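Putative oxidoreductase (Gluconobacter oxydans, PDB 3WJ7) is a short-chain dehydrogenase/reductase family protein, probably an NAD(P)-dependent oxidoreductase acting on carbonyl compounds. Local coordinates at residues G77-F82 with G117-I122. Sequence-based numbering, arbitrary orientation.
Sequences GVKILF and GVEKII
Val-118 sets its two methyls against the backbone of 78-80: CG2 lies 3.4 Å from Val-78 O and beside the Val-78 CG1 methyl, while CG1, anti to its own backbone N (chi1 165°), reaches to Lys-79 O and meets Leu-81 CB at 4.1 Å. Leu-81 CB faces the notch between Val-118 CG1 and Ile-121 CG1, and farther along its side chain Leu-81 CD2 lies against Ile-121 CG2. Helix 95-115 covers this face, putting Leu-109 on Leu-81 and Ala-113 on both Val-118 and Ile-121. Strands 80-82 and 120-122 run parallel, 10° apart, as neighbours in the Rossmann-fold sheet, and helix 95-115 lies in the crossover of their beta-alpha-beta unit, right-handed as in Rossmann folds. Lys-79 O accepts two N-H groups, Glu-119 N at 2.8 Å from a tilted approach and Lys-120 N in the carbonyl plane; regular pairing follows, with Leu-81 N bonded to Lys-120 O at 2.9 Å and Ile-122 N to Leu-81 O. On the other face Ile-80, Phe-82 and Ile-122 all meet Leu-231 of helix 220-233. Here the Phe-82 ring lies alongside Ile-122, its CD1 3.8 Å from Ile-122 CB, and also touches His-227. An alanine in place of Phe-82 would probably leave Ile-122 without its aromatic neighbour and open a gap against helix 220-233. At the exposed end the Lys-79 chain passes across the Glu-119 carboxylate, CE 3.4 Å from OE1, but the charges stop short of a salt bridge, with Lys-79 NZ 4.5 Å from Glu-119 OE1.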
ATOM      1  N   GLY A  77     -34.267  13.859  -9.669  1.00 48.99           N
ATOM      2  CA  GLY A  77     -35.225  14.690  -8.921  1.00 42.32           C
ATOM      3  C   GLY A  77     -34.661  15.310  -7.657  1.00 47.44           C
ATOM      4  O   GLY A  77     -35.425  15.800  -6.801  1.00 45.52           O
ATOM      5  N   VAL A  78     -33.325  15.282  -7.522  1.00 46.34           N
ATOM      6  CA  VAL A  78     -32.630  15.739  -6.285  1.00 41.79           C
ATOM      7  C   VAL A  78     -32.166  17.214  -6.345  1.00 41.15           C
ATOM      8  O   VAL A  78     -31.423  17.587  -7.218  1.00 41.63           O
ATOM      9  CB  VAL A  78     -31.420  14.812  -5.959  1.00 40.43           C
ATOM     10  CG1 VAL A  78     -30.559  15.383  -4.828  1.00 37.43           C
ATOM     11  CG2 VAL A  78     -31.886  13.380  -5.659  1.00 39.32           C
ATOM     12  N   LYS A  79     -32.564  18.039  -5.392  1.00 43.35           N
ATOM     13  CA  LYS A  79     -32.183  19.440  -5.398  1.00 47.62           C
ATOM     14  C   LYS A  79     -30.881  19.683  -4.609  1.00 47.21           C
ATOM     15  O   LYS A  79     -30.081  20.590  -4.948  1.00 45.47           O
ATOM     16  CB  LYS A  79     -33.346  20.263  -4.789  1.00 54.52           C
ATOM     17  CG  LYS A  79     -33.033  21.732  -4.472  1.00 61.58           C
ATOM     18  CD  LYS A  79     -34.162  22.409  -3.691  1.00 69.98           C
ATOM     19  CE  LYS A  79     -34.059  23.938  -3.750  1.00 71.64           C
ATOM     20  NZ  LYS A  79     -34.418  24.570  -2.444  1.00 70.63           N
ATOM     21  N   ILE A  80     -30.723  18.902  -3.532  1.00 41.43           N
ATOM     22  CA  ILE A  80     -29.694  19.091  -2.506  1.00 40.40           C
ATOM     23  C   ILE A  80     -29.039  17.752  -2.123  1.00 40.61           C
ATOM     24  O   ILE A  80     -29.709  16.720  -1.886  1.00 38.71           O
ATOM     25  CB  ILE A  80     -30.271  19.709  -1.223  1.00 42.17           C
ATOM     26  CG1 ILE A  80     -30.723  21.171  -1.444  1.00 44.03           C
ATOM     27  CG2 ILE A  80     -29.262  19.676  -0.091  1.00 41.40           C
ATOM     28  CD1 ILE A  80     -31.893  21.510  -0.547  1.00 40.68           C
ATOM     29  N   LEU A  81     -27.718  17.805  -2.072  1.00 36.62           N
ATOM     30  CA  LEU A  81     -26.900  16.682  -1.769  1.00 33.36           C
ATOM     31  C   LEU A  81     -26.001  17.000  -0.564  1.00 32.77           C
ATOM     32  O   LEU A  81     -25.270  18.007  -0.543  1.00 30.68           O
ATOM     33  CB  LEU A  81     -26.062  16.305  -2.979  1.00 32.10           C
ATOM     34  CG  LEU A  81     -24.985  15.263  -2.644  1.00 33.18           C
ATOM     35  CD1 LEU A  81     -25.612  13.923  -2.229  1.00 33.63           C
ATOM     36  CD2 LEU A  81     -24.036  15.068  -3.811  1.00 32.99           C
ATOM     37  N   PHE A  82     -26.112  16.127   0.436  1.00 33.47           N
ATOM     38  CA  PHE A  82     -25.178  16.009   1.554  1.00 34.58           C
ATOM     39  C   PHE A  82     -24.300  14.783   1.334  1.00 33.51           C
ATOM     40  O   PHE A  82     -24.786  13.653   1.423  1.00 36.64           O
ATOM     41  CB  PHE A  82     -25.934  15.855   2.867  1.00 31.54           C
ATOM     42  CG  PHE A  82     -26.601  17.091   3.296  1.00 32.74           C
ATOM     43  CD1 PHE A  82     -25.996  17.931   4.212  1.00 35.30           C
ATOM     44  CD2 PHE A  82     -27.841  17.453   2.756  1.00 33.50           C
ATOM     45  CE1 PHE A  82     -26.631  19.123   4.625  1.00 37.26           C
ATOM     46  CE2 PHE A  82     -28.464  18.633   3.142  1.00 35.06           C
ATOM     47  CZ  PHE A  82     -27.872  19.467   4.087  1.00 35.51           C
ATOM     48  N   GLY A 117     -27.877  18.104 -12.376  1.00 48.33           N
ATOM     49  CA  GLY A 117     -28.357  19.445 -12.099  1.00 46.49           C
ATOM     50  C   GLY A 117     -28.737  19.716 -10.654  1.00 47.93           C
ATOM     51  O   GLY A 117     -29.527  20.609 -10.412  1.00 45.25           O
ATOM     52  N   VAL A 118     -28.164  18.974  -9.686  1.00 49.04           N
ATOM     53  CA  VAL A 118     -28.306  19.301  -8.241  1.00 46.12           C
ATOM     54  C   VAL A 118     -27.913  20.749  -7.997  1.00 45.04           C
ATOM     55  O   VAL A 118     -26.913  21.191  -8.526  1.00 47.11           O
ATOM     56  CB  VAL A 118     -27.455  18.355  -7.338  1.00 49.32           C
ATOM     57  CG1 VAL A 118     -27.301  18.916  -5.917  1.00 46.39           C
ATOM     58  CG2 VAL A 118     -28.050  16.943  -7.313  1.00 42.74           C
ATOM     59  N   GLU A 119     -28.692  21.477  -7.205  1.00 48.03           N
ATOM     60  CA  GLU A 119     -28.504  22.919  -7.043  1.00 53.64           C
ATOM     61  C   GLU A 119     -27.497  23.230  -5.970  1.00 50.52           C
ATOM     62  O   GLU A 119     -26.788  24.233  -6.051  1.00 46.17           O
ATOM     63  CB  GLU A 119     -29.821  23.617  -6.645  1.00 63.79           C
ATOM     64  CG  GLU A 119     -30.820  23.807  -7.782  1.00 76.76           C
ATOM     65  CD  GLU A 119     -32.230  24.165  -7.300  1.00 84.92           C
ATOM     66  OE1 GLU A 119     -32.372  25.061  -6.426  1.00 88.93           O
ATOM     67  OE2 GLU A 119     -33.204  23.551  -7.807  1.00 79.56           O
ATOM     68  N   LYS A 120     -27.498  22.418  -4.919  1.00 47.64           N
ATOM     69  CA  LYS A 120     -26.581  22.647  -3.815  1.00 47.89           C
ATOM     70  C   LYS A 120     -26.027  21.354  -3.207  1.00 44.00           C
ATOM     71  O   LYS A 120     -26.771  20.386  -2.990  1.00 41.41           O
ATOM     72  CB  LYS A 120     -27.199  23.545  -2.750  1.00 51.58           C
ATOM     73  CG  LYS A 120     -26.129  24.334  -2.004  1.00 56.19           C
ATOM     74  CD  LYS A 120     -26.735  25.512  -1.245  1.00 61.45           C
ATOM     75  CE  LYS A 120     -26.706  26.799  -2.069  1.00 56.92           C
ATOM     76  NZ  LYS A 120     -26.849  27.933  -1.135  1.00 58.58           N
ATOM     77  N   ILE A 121     -24.714  21.367  -2.953  1.00 37.15           N
ATOM     78  CA  ILE A 121     -24.003  20.218  -2.457  1.00 32.02           C
ATOM     79  C   ILE A 121     -23.332  20.638  -1.182  1.00 31.41           C
ATOM     80  O   ILE A 121     -22.667  21.672  -1.120  1.00 32.93           O
ATOM     81  CB  ILE A 121     -22.963  19.745  -3.496  1.00 31.47           C
ATOM     82  CG1 ILE A 121     -23.693  19.207  -4.705  1.00 29.40           C
ATOM     83  CG2 ILE A 121     -22.078  18.622  -2.943  1.00 30.66           C
ATOM     84  CD1 ILE A 121     -22.833  19.119  -5.941  1.00 31.74           C
ATOM     85  N   ILE A 122     -23.525  19.865  -0.134  1.00 31.23           N
ATOM     86  CA  ILE A 122     -22.735  20.085   1.060  1.00 30.94           C
ATOM     87  C   ILE A 122     -21.813  18.900   1.231  1.00 34.74           C
ATOM     88  O   ILE A 122     -22.261  17.735   1.352  1.00 33.87           O
ATOM     89  CB  ILE A 122     -23.615  20.206   2.275  1.00 32.65           C
ATOM     90  CG1 ILE A 122     -24.415  21.499   2.190  1.00 33.48           C
ATOM     91  CG2 ILE A 122     -22.803  20.169   3.583  1.00 31.26           C
ATOM     92  CD1 ILE A 122     -25.555  21.257   3.115  1.00 35.25           C
TER